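Local coordinates for protein 2-keto-3-deoxygluconate kinase (Thermotoga maritima, PDB 2AFB) that phosphorylates 2-keto-3-deoxygluconate, probably with ATP as donor, as a sugar kinase of the pfkB family with a ribokinase-like fold, at residues Thr252-Ile257 and Val285-Ala290; Asn262-Met267 and Ala317-Lys322; Met304-Asp307 and Glu313-Ala316; His323-Pro326 and Val330-Ser333. All blocks are in the same frame, centred on the assembly; numbering follows the deposited sequence.

Contact 1 of 4, residues Thr252-Ile257 and Val285-Ala290; sequences TLRESI and VDRVGA
Arg-254 leaves its strand with CG anti to the backbone N (chi1 -174°), stays straight through CD and bends at chi3, which swings its guanidinium against that of Arg-287, itself bent at chi3. The two flat groups overlap without being parallel: their planes stand 49° apart, and NE of Arg-287 lies 3.3 Å above the centre of the Arg-254 guanidinium. Arg-254 NE and Arg-287 NH2 are 3.0 Å apart, but both are donors, so this is a close meeting of like charges and not a bond; its exact length is doubtful. At the edge of the Arg-254 group, near its plane, NH2 comes 3.9 Å from the methyl CB of Ala-290. What fixes the Arg-254 end lies beyond the two segments: NH1 is hydrogen-bonded to Asn-262 OD1 and to His-323 NE2. A leucine here would probably leave those two acceptors without their shared donor and take away the surface on which Arg-287 rests. The opposing loop is shaped by an Asx turn, Val-288 N to Asp-286 OD1 (3.2 Å), while Asp-286 OD2 forms a salt bridge with Arg-24. A type II turn from Arg-287 to Ala-290 then brings Gly-289 to the N-cap of helix 290-304, the Gly-Ala start of the Gly-Ala-Gly-Asp motif that builds the anion hole in pfkB kinases.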
loop_
_atom_site.group_PDB
_atom_site.type_symbol
_atom_site.label_atom_id
_atom_site.label_comp_id
_atom_site.label_asym_id
_atom_site.label_seq_id
_atom_site.Cartn_x
_atom_site.Cartn_y
_atom_site.Cartn_z
ATOM N N THR A 252 -6.053 30.331 20.954
ATOM C CA THR A 252 -5.564 28.963 21.090
ATOM C C THR A 252 -4.284 28.983 21.919
ATOM O O THR A 252 -3.498 29.904 21.850
ATOM C CB THR A 252 -5.294 28.302 19.751
ATOM O OG1 THR A 252 -4.408 29.112 18.962
ATOM C CG2 THR A 252 -6.559 28.090 18.970
ATOM N N LEU A 253 -4.082 27.922 22.686
ATOM C CA LEU A 253 -2.937 27.817 23.592
ATOM C C LEU A 253 -2.231 26.419 23.438
ATOM O O LEU A 253 -2.567 25.445 24.101
ATOM C CB LEU A 253 -3.416 28.064 25.005
ATOM C CG LEU A 253 -4.462 29.212 25.259
ATOM C CD1 LEU A 253 -5.277 29.018 26.547
ATOM C CD2 LEU A 253 -3.772 30.529 25.335
ATOM N N ARG A 254 -1.244 26.378 22.556
ATOM C CA ARG A 254 -0.473 25.180 22.264
ATOM C C ARG A 254 0.809 25.203 23.046
ATOM O O ARG A 254 1.524 26.200 23.004
ATOM C CB ARG A 254 -0.095 25.161 20.800
ATOM C CG ARG A 254 0.574 23.883 20.381
ATOM C CD ARG A 254 0.934 23.890 18.892
ATOM N NE ARG A 254 -0.214 23.781 17.979
ATOM C CZ ARG A 254 -0.979 22.688 17.767
ATOM N NH1 ARG A 254 -0.808 21.539 18.456
ATOM N NH2 ARG A 254 -1.957 22.751 16.856
ATOM N N GLU A 255 1.131 24.099 23.721
ATOM C CA GLU A 255 2.432 23.951 24.363
ATOM C C GLU A 255 3.139 22.811 23.661
ATOM O O GLU A 255 2.784 21.648 23.839
ATOM C CB GLU A 255 2.286 23.666 25.850
ATOM C CG GLU A 255 1.248 24.527 26.539
ATOM C CD GLU A 255 0.915 24.047 27.955
ATOM O OE1 GLU A 255 1.837 23.483 28.614
ATOM O OE2 GLU A 255 -0.264 24.241 28.377
ATOM N N SER A 256 4.130 23.160 22.843
ATOM C CA SER A 256 4.715 22.219 21.892
ATOM C C SER A 256 5.893 21.440 22.489
ATOM O O SER A 256 7.044 21.701 22.172
ATOM C CB SER A 256 5.094 22.944 20.590
ATOM O OG SER A 256 4.927 22.090 19.466
ATOM N N ILE A 257 5.571 20.453 23.318
ATOM C CA ILE A 257 6.568 19.564 23.941
ATOM C C ILE A 257 7.487 18.829 22.913
ATOM O O ILE A 257 8.718 18.784 23.097
ATOM C CB ILE A 257 5.905 18.483 24.884
ATOM C CG1 ILE A 257 4.904 19.109 25.886
ATOM C CG2 ILE A 257 6.983 17.675 25.621
ATOM C CD1 ILE A 257 5.385 20.410 26.559
ATOM N N VAL A 285 -1.675 12.522 15.769
ATOM C CA VAL A 285 -1.671 11.802 14.486
ATOM C C VAL A 285 -1.386 12.822 13.322
ATOM O O VAL A 285 -0.518 12.604 12.454
ATOM C CB VAL A 285 -3.010 11.168 14.219
ATOM C CG1 VAL A 285 -3.108 10.649 12.798
ATOM C CG2 VAL A 285 -3.300 10.094 15.245
ATOM N N ASP A 286 -2.127 13.926 13.328
ATOM C CA ASP A 286 -1.988 14.980 12.314
ATOM C C ASP A 286 -2.508 16.290 12.879
ATOM O O ASP A 286 -3.711 16.508 12.889
ATOM C CB ASP A 286 -2.772 14.614 11.044
ATOM C CG ASP A 286 -2.326 15.421 9.784
ATOM O OD1 ASP A 286 -1.779 16.583 9.908
ATOM O OD2 ASP A 286 -2.539 14.854 8.664
ATOM N N ARG A 287 -1.602 17.176 13.291
ATOM C CA ARG A 287 -2.019 18.469 13.867
ATOM C C ARG A 287 -2.524 19.483 12.841
ATOM O O ARG A 287 -3.124 20.504 13.211
ATOM C CB ARG A 287 -0.895 19.108 14.674
ATOM C CG ARG A 287 -0.048 20.104 13.903
ATOM C CD ARG A 287 1.095 20.660 14.764
ATOM N NE ARG A 287 0.983 22.074 15.170
ATOM C CZ ARG A 287 2.037 22.834 15.543
ATOM N NH1 ARG A 287 3.266 22.330 15.545
ATOM N NH2 ARG A 287 1.885 24.109 15.912
ATOM N N VAL A 288 -2.259 19.240 11.565
ATOM C CA VAL A 288 -2.740 20.151 10.520
ATOM C C VAL A 288 -4.274 20.315 10.627
ATOM O O VAL A 288 -5.007 19.333 10.771
ATOM C CB VAL A 288 -2.331 19.719 9.079
ATOM C CG1 VAL A 288 -2.885 20.712 8.040
ATOM C CG2 VAL A 288 -0.802 19.677 8.983
ATOM N N GLY A 289 -4.735 21.560 10.557
ATOM C CA GLY A 289 -6.194 21.857 10.639
ATOM C C GLY A 289 -6.734 22.082 12.046
ATOM O O GLY A 289 -7.910 22.430 12.216
ATOM N N ALA A 290 -5.898 21.913 13.067
ATOM C CA ALA A 290 -6.423 21.919 14.450
ATOM C C ALA A 290 -6.942 23.315 14.835
ATOM O O ALA A 290 -8.071 23.487 15.336
ATOM C CB ALA A 290 -5.347 21.449 15.417
#

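Contact 2 of 4, residues Asn262-Met267 and Ala317-Lys322; sequences NYWSVM and AASCLK
The indole of Trp-264 presents its NE1 edge to helix 308-322, where Ser-319 OG sits close to the ring plane, 11° out of it; outside the two segments, His-323 makes an edge-to-face pair with the same indole. The bond from Trp-264 NE1 to Ser-319 OG is short at 2.7 Å but bent, with an N-H...O angle of 142°. Ser-319 CB, off the ring plane, lies 3.7 Å from Trp-264 CZ2, and on the pyrrole side Cys-320 CB touches Trp-264 CD1 at 4.1 Å. With CG anti to the backbone N, the tryptophan reaches from the strand across to the helix, which runs roughly antiparallel to it (153°), the axes of the short segments 8.6 Å apart at closest. Val-266 CG1 adds a looser touch, 4.4 Å from Ser-319 OG. A phenylalanine in place of Trp-264 would probably leave Ser-319 OG without its N-H donor and open a gap between strand and helix. Since Ser-319 OG also bonds to Ala-315 O one turn back, the hydroxyl donates to that carbonyl and accepts from the indole N-H, which implies that two polar groups are paired off within a buried, otherwise largely apolar interface.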
loop_
_atom_site.group_PDB
_atom_site.type_symbol
_atom_site.label_atom_id
_atom_site.label_comp_id
_atom_site.label_asym_id
_atom_site.label_seq_id
_atom_site.Cartn_x
_atom_site.Cartn_y
_atom_site.Cartn_z
ATOM N N ASN A 262 1.769 17.405 22.375
ATOM C CA ASN A 262 1.485 18.792 22.731
ATOM C C ASN A 262 0.379 18.817 23.818
ATOM O O ASN A 262 -0.420 17.905 23.934
ATOM C CB ASN A 262 0.929 19.601 21.559
ATOM C CG ASN A 262 1.918 19.868 20.439
ATOM O OD1 ASN A 262 1.540 20.511 19.450
ATOM N ND2 ASN A 262 3.162 19.415 20.568
ATOM N N TYR A 263 0.389 19.865 24.625
ATOM C CA TYR A 263 -0.743 20.201 25.443
ATOM C C TYR A 263 -1.544 21.209 24.669
ATOM O O TYR A 263 -0.975 21.993 23.900
ATOM C CB TYR A 263 -0.287 20.786 26.755
ATOM C CG TYR A 263 0.337 19.749 27.643
ATOM C CD1 TYR A 263 1.696 19.457 27.549
ATOM C CD2 TYR A 263 -0.439 19.050 28.568
ATOM C CE1 TYR A 263 2.271 18.512 28.358
ATOM C CE2 TYR A 263 0.126 18.114 29.400
ATOM C CZ TYR A 263 1.483 17.847 29.288
ATOM O OH TYR A 263 2.051 16.908 30.110
ATOM N N TRP A 264 -2.862 21.180 24.844
ATOM C CA TRP A 264 -3.755 22.042 24.053
ATOM C C TRP A 264 -4.951 22.476 24.874
ATOM O O TRP A 264 -5.619 21.648 25.532
ATOM C CB TRP A 264 -4.209 21.267 22.809
ATOM C CG TRP A 264 -5.219 21.911 21.929
ATOM C CD1 TRP A 264 -6.595 21.713 21.959
ATOM C CD2 TRP A 264 -4.974 22.862 20.870
ATOM N NE1 TRP A 264 -7.195 22.490 20.975
ATOM C CE2 TRP A 264 -6.223 23.194 20.300
ATOM C CE3 TRP A 264 -3.821 23.453 20.337
ATOM C CZ2 TRP A 264 -6.334 24.110 19.223
ATOM C CZ3 TRP A 264 -3.948 24.322 19.278
ATOM C CH2 TRP A 264 -5.193 24.641 18.737
ATOM N N SER A 265 -5.245 23.770 24.781
ATOM C CA SER A 265 -6.399 24.363 25.455
ATOM C C SER A 265 -6.742 25.650 24.742
ATOM O O SER A 265 -5.981 26.105 23.886
ATOM C CB SER A 265 -6.106 24.642 26.928
ATOM O OG SER A 265 -5.159 25.674 27.047
ATOM N N VAL A 266 -7.899 26.214 25.057
ATOM C CA VAL A 266 -8.331 27.475 24.410
ATOM C C VAL A 266 -8.950 28.403 25.396
ATOM O O VAL A 266 -9.250 28.000 26.532
ATOM C CB VAL A 266 -9.343 27.245 23.247
ATOM C CG1 VAL A 266 -8.759 26.238 22.241
ATOM C CG2 VAL A 266 -10.775 26.789 23.808
HETATM N N MSE A 267 -9.080 29.666 24.975
HETATM C CA MSE A 267 -9.794 30.632 25.744
HETATM C C MSE A 267 -10.811 31.310 24.870
HETATM O O MSE A 267 -10.505 31.696 23.754
HETATM C CB MSE A 267 -8.856 31.685 26.306
HETATM C CG MSE A 267 -9.555 32.676 27.226
HETATM SE SE MSE A 267 -8.631 34.457 27.246
HETATM C CE MSE A 267 -8.840 34.933 25.330
ATOM N N ALA A 317 -12.481 20.774 22.783
ATOM C CA ALA A 317 -12.724 19.358 22.482
ATOM C C ALA A 317 -12.566 18.999 20.986
ATOM O O ALA A 317 -11.879 18.027 20.622
ATOM C CB ALA A 317 -14.070 18.948 22.996
ATOM N N ALA A 318 -13.181 19.793 20.147
ATOM C CA ALA A 318 -13.195 19.594 18.686
ATOM C C ALA A 318 -11.839 19.705 18.051
ATOM O O ALA A 318 -11.485 18.900 17.212
ATOM C CB ALA A 318 -14.147 20.585 18.005
ATOM N N SER A 319 -11.094 20.703 18.462
ATOM C CA SER A 319 -9.799 20.968 17.932
ATOM C C SER A 319 -8.755 20.013 18.518
ATOM O O SER A 319 -7.872 19.603 17.808
ATOM C CB SER A 319 -9.416 22.463 18.101
ATOM O OG SER A 319 -9.391 22.857 19.459
ATOM N N CYS A 320 -8.911 19.597 19.765
ATOM C CA CYS A 320 -8.172 18.441 20.283
ATOM C C CYS A 320 -8.353 17.189 19.414
ATOM O O CYS A 320 -7.395 16.535 19.009
ATOM C CB CYS A 320 -8.596 18.126 21.725
ATOM S SG CYS A 320 -7.908 16.574 22.409
ATOM N N LEU A 321 -9.598 16.854 19.138
ATOM C CA LEU A 321 -9.922 15.680 18.319
ATOM C C LEU A 321 -9.358 15.768 16.909
ATOM O O LEU A 321 -8.876 14.763 16.374
ATOM C CB LEU A 321 -11.423 15.407 18.294
ATOM C CG LEU A 321 -12.038 14.879 19.610
ATOM C CD1 LEU A 321 -13.540 15.012 19.617
ATOM C CD2 LEU A 321 -11.685 13.420 19.862
ATOM N N LYS A 322 -9.358 16.943 16.302
ATOM C CA LYS A 322 -8.758 17.072 14.977
ATOM C C LYS A 322 -7.313 16.524 14.997
ATOM O O LYS A 322 -6.898 15.878 14.054
ATOM C CB LYS A 322 -8.772 18.546 14.474
ATOM C CG LYS A 322 -8.084 18.801 13.122
ATOM C CD LYS A 322 -8.514 17.833 12.019
ATOM C CE LYS A 322 -7.468 17.610 10.915
ATOM N NZ LYS A 322 -6.183 16.881 11.251
#

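Contact 3 of 4, residues Met304-Asp307 and Glu313-Ala316; sequences MGFD and EFAA
Phe-306 and Phe-314 meet as a T-shaped pair, the edge of the first ring directed at the face of the second, with centroids 5.2 Å apart and planes at 68°. One atom does the touching: CE2 of Phe-306 stands 3.6 Å above the Phe-314 ring plane, displaced from the centre toward the rim. It is therefore nearest to the root of that ring, 3.7 Å from Phe-314 CG, and it also comes within 4.0 Å of Phe-314 CB. The two conformations differ. Phe-306 has CG anti to its carbonyl carbon, and a chi2 of -6° turns the ring nearly into line with the CA-CB bond, so that it meets its partner edge first. Phe-314 has CG anti to the backbone N (chi1 -174°), which sends the ring outward from the helix and turns one face to Phe-306. The loop itself is set by neighbours of Phe-306: Gly-305, with positive phi, ends helix 290-304 in a Schellman motif, and Asp-307 is the N-cap of the next helix, its OD1 accepting from Lys-310 N. Lys-310 also makes a cation-pi contact with the Phe-306 ring. The pair thus fills the angle of a helical hairpin, with Phe-314 and Ala-315 packing on Ala-297 of helix 290-304, while Glu-313 and Ala-316 face strand 273-283 at the end of the large sheet, through Ser-277 and, for Ala-316, also Tyr-280.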
loop_
_atom_site.group_PDB
_atom_site.type_symbol
_atom_site.label_atom_id
_atom_site.label_comp_id
_atom_site.label_asym_id
_atom_site.label_seq_id
_atom_site.Cartn_x
_atom_site.Cartn_y
_atom_site.Cartn_z
HETATM N N MSE A 304 -25.016 28.742 17.409
HETATM C CA MSE A 304 -26.009 27.988 18.200
HETATM C C MSE A 304 -26.411 28.699 19.479
HETATM O O MSE A 304 -27.331 28.254 20.163
HETATM C CB MSE A 304 -25.459 26.592 18.569
HETATM C CG MSE A 304 -25.266 25.613 17.421
HETATM SE SE MSE A 304 -26.848 25.392 16.285
HETATM C CE MSE A 304 -26.192 26.281 14.812
ATOM N N GLY A 305 -25.714 29.762 19.857
ATOM C CA GLY A 305 -26.056 30.427 21.134
ATOM C C GLY A 305 -25.569 29.644 22.335
ATOM O O GLY A 305 -26.264 29.587 23.381
ATOM N N PHE A 306 -24.385 29.006 22.203
ATOM C CA PHE A 306 -23.786 28.253 23.325
ATOM C C PHE A 306 -23.427 29.289 24.352
ATOM O O PHE A 306 -23.082 30.398 23.966
ATOM C CB PHE A 306 -22.477 27.524 22.958
ATOM C CG PHE A 306 -22.651 26.244 22.178
ATOM C CD1 PHE A 306 -23.897 25.696 21.924
ATOM C CD2 PHE A 306 -21.520 25.591 21.679
ATOM C CE1 PHE A 306 -24.005 24.485 21.174
ATOM C CE2 PHE A 306 -21.619 24.410 20.934
ATOM C CZ PHE A 306 -22.841 23.839 20.684
ATOM N N ASP A 307 -23.505 28.966 25.642
ATOM C CA ASP A 307 -22.919 29.879 26.614
ATOM C C ASP A 307 -21.402 29.919 26.435
ATOM O O ASP A 307 -20.814 29.062 25.774
ATOM C CB ASP A 307 -23.383 29.642 28.075
ATOM C CG ASP A 307 -22.873 28.360 28.687
ATOM O OD1 ASP A 307 -21.657 28.114 28.713
ATOM O OD2 ASP A 307 -23.707 27.604 29.215
ATOM N N GLU A 313 -15.302 24.920 25.892
ATOM C CA GLU A 313 -15.094 23.486 26.088
ATOM C C GLU A 313 -15.331 22.732 24.791
ATOM O O GLU A 313 -14.531 21.861 24.431
ATOM C CB GLU A 313 -16.001 22.900 27.180
ATOM C CG GLU A 313 -15.790 23.426 28.576
ATOM C CD GLU A 313 -14.367 23.239 29.156
ATOM O OE1 GLU A 313 -13.499 22.486 28.598
ATOM O OE2 GLU A 313 -14.140 23.860 30.223
ATOM N N PHE A 314 -16.419 23.075 24.095
ATOM C CA PHE A 314 -16.778 22.438 22.839
ATOM C C PHE A 314 -15.672 22.663 21.799
ATOM O O PHE A 314 -15.223 21.729 21.121
ATOM C CB PHE A 314 -18.089 23.010 22.315
ATOM C CG PHE A 314 -18.612 22.314 21.093
ATOM C CD1 PHE A 314 -19.498 21.231 21.220
ATOM C CD2 PHE A 314 -18.285 22.776 19.821
ATOM C CE1 PHE A 314 -19.985 20.607 20.097
ATOM C CE2 PHE A 314 -18.768 22.140 18.706
ATOM C CZ PHE A 314 -19.632 21.072 18.844
ATOM N N ALA A 315 -15.237 23.907 21.646
ATOM C CA ALA A 315 -14.186 24.190 20.657
ATOM C C ALA A 315 -12.813 23.602 21.019
ATOM O O ALA A 315 -12.089 23.164 20.145
ATOM C CB ALA A 315 -14.074 25.665 20.413
ATOM N N ALA A 316 -12.429 23.630 22.284
ATOM C CA ALA A 316 -11.225 22.873 22.724
ATOM C C ALA A 316 -11.361 21.372 22.406
ATOM O O ALA A 316 -10.462 20.760 21.824
ATOM C CB ALA A 316 -10.973 23.090 24.231
#

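Contact 4 of 4, residues His323-Pro326 and Val330-Ser333; sequences HTIP and VVLS
Ile-325 pushes its CD1 methyl against the extended backbone of segment 330-333, and this is the tight part of the contact. CD1 lies 3.4 Å from Val-331 O and 3.8 Å from Val-331 N, so it rests against the peptide backbone more than against side chains. Leu-332 flanks the same methyl, its CG and CD2 each 4.1 Å from Ile-325 CD1. The methyl gets there because CG1 is anti to the carbonyl carbon and chi2 (167°) is extended, which carries CD1 as far from the main chain as the side chain allows. Both segments belong to the connection between helix 308-322 and helix 334-341 near the C-terminal end of the ribokinase-like fold, and Ser-333 is the N-cap of the latter helix, with OG bonded to Glu-336 N. Contact is slacker at the other branch: Ile-325 CG2 and Val-331 CG2 are 4.3 Å apart, and the CB of Val-330 points away from Ile-325, its side chain packing on Phe-53 and Gln-56 of helix 46-56. Toward the margins, Pro-326 and Ser-333 are partly exposed. A second subunit closes over the tight part: its Arg-32 donates from NH1 to Val-331 O, the carbonyl the isoleucine methyl touches, and its Arg-109 packs on Ile-325.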
loop_
_atom_site.group_PDB
_atom_site.type_symbol
_atom_site.label_atom_id
_atom_site.label_comp_id
_atom_site.label_asym_id
_atom_site.label_seq_id
_atom_site.Cartn_x
_atom_site.Cartn_y
_atom_site.Cartn_z
ATOM N N HIS A 323 -6.580 16.735 16.087
ATOM C CA HIS A 323 -5.171 16.309 16.164
ATOM C C HIS A 323 -5.049 14.789 15.929
ATOM O O HIS A 323 -3.942 14.297 15.655
ATOM C CB HIS A 323 -4.556 16.603 17.515
ATOM C CG HIS A 323 -4.203 18.038 17.773
ATOM N ND1 HIS A 323 -5.135 18.990 18.155
ATOM C CD2 HIS A 323 -3.003 18.653 17.809
ATOM C CE1 HIS A 323 -4.517 20.131 18.398
ATOM N NE2 HIS A 323 -3.226 19.964 18.168
ATOM N N THR A 324 -6.178 14.058 16.036
ATOM C CA THR A 324 -6.218 12.571 15.969
ATOM C C THR A 324 -6.604 12.024 14.605
ATOM O O THR A 324 -6.603 10.785 14.399
ATOM C CB THR A 324 -7.224 11.949 17.019
ATOM O OG1 THR A 324 -8.567 12.270 16.653
ATOM C CG2 THR A 324 -6.966 12.530 18.417
ATOM N N ILE A 325 -6.969 12.931 13.716
ATOM C CA ILE A 325 -7.577 12.605 12.407
ATOM C C ILE A 325 -6.630 13.005 11.257
ATOM O O ILE A 325 -6.334 14.196 11.123
ATOM C CB ILE A 325 -8.928 13.326 12.283
ATOM C CG1 ILE A 325 -9.887 12.818 13.352
ATOM C CG2 ILE A 325 -9.649 13.112 10.963
ATOM C CD1 ILE A 325 -11.089 13.705 13.450
ATOM N N PRO A 326 -6.154 12.000 10.451
ATOM C CA PRO A 326 -5.330 12.224 9.266
ATOM C C PRO A 326 -6.007 13.176 8.280
ATOM O O PRO A 326 -7.218 13.139 8.125
ATOM C CB PRO A 326 -5.189 10.826 8.644
ATOM C CG PRO A 326 -5.400 9.861 9.787
ATOM C CD PRO A 326 -6.409 10.550 10.668
ATOM N N VAL A 330 -11.768 17.867 9.668
ATOM C CA VAL A 330 -12.309 16.989 10.696
ATOM C C VAL A 330 -13.280 15.996 10.056
ATOM O O VAL A 330 -13.927 16.285 9.034
ATOM C CB VAL A 330 -13.106 17.739 11.815
ATOM C CG1 VAL A 330 -12.236 18.738 12.533
ATOM C CG2 VAL A 330 -14.396 18.413 11.273
ATOM N N VAL A 331 -13.342 14.815 10.647
ATOM C CA VAL A 331 -14.440 13.877 10.458
ATOM C C VAL A 331 -14.960 13.709 11.876
ATOM O O VAL A 331 -14.338 13.004 12.667
ATOM C CB VAL A 331 -13.927 12.504 9.906
ATOM C CG1 VAL A 331 -15.003 11.489 9.822
ATOM C CG2 VAL A 331 -13.246 12.688 8.565
ATOM N N LEU A 332 -16.030 14.428 12.221
ATOM C CA LEU A 332 -16.529 14.478 13.584
ATOM C C LEU A 332 -18.024 14.695 13.554
ATOM O O LEU A 332 -18.540 15.340 12.628
ATOM C CB LEU A 332 -15.873 15.641 14.336
ATOM C CG LEU A 332 -14.471 15.399 14.898
ATOM C CD1 LEU A 332 -13.998 16.646 15.661
ATOM C CD2 LEU A 332 -14.416 14.176 15.756
ATOM N N SER A 333 -18.707 14.108 14.536
ATOM C CA SER A 333 -20.100 14.409 14.869
ATOM C C SER A 333 -20.181 15.294 16.109
ATOM O O SER A 333 -19.275 15.328 16.918
ATOM C CB SER A 333 -20.880 13.121 15.159
ATOM O OG SER A 333 -20.440 12.549 16.363
#

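In the fold
The four contacts surround the hairpin of helices 290-304 and 308-322 and the neighbouring part of the nine-stranded sheet. Contacts 1 and 2 use adjacent antiparallel strands, 248-255 and 261-270, and have centres about 7 Å apart; their segments alternate along the chain. Contact 3 is nested within the loop that contact 2 closes and shares helix 308-322 with it. Contact 3 lies toward the N-terminal end of that helix and contact 4 just past its C-terminal end, their centres about 18 Å apart. Contact 1 joins through Lys-322 and His-323, which ties the Gly-Ala-Gly-Asp loop, probably the anion hole as in other pfkB kinases, to the helix and to the subunit border at contact 4.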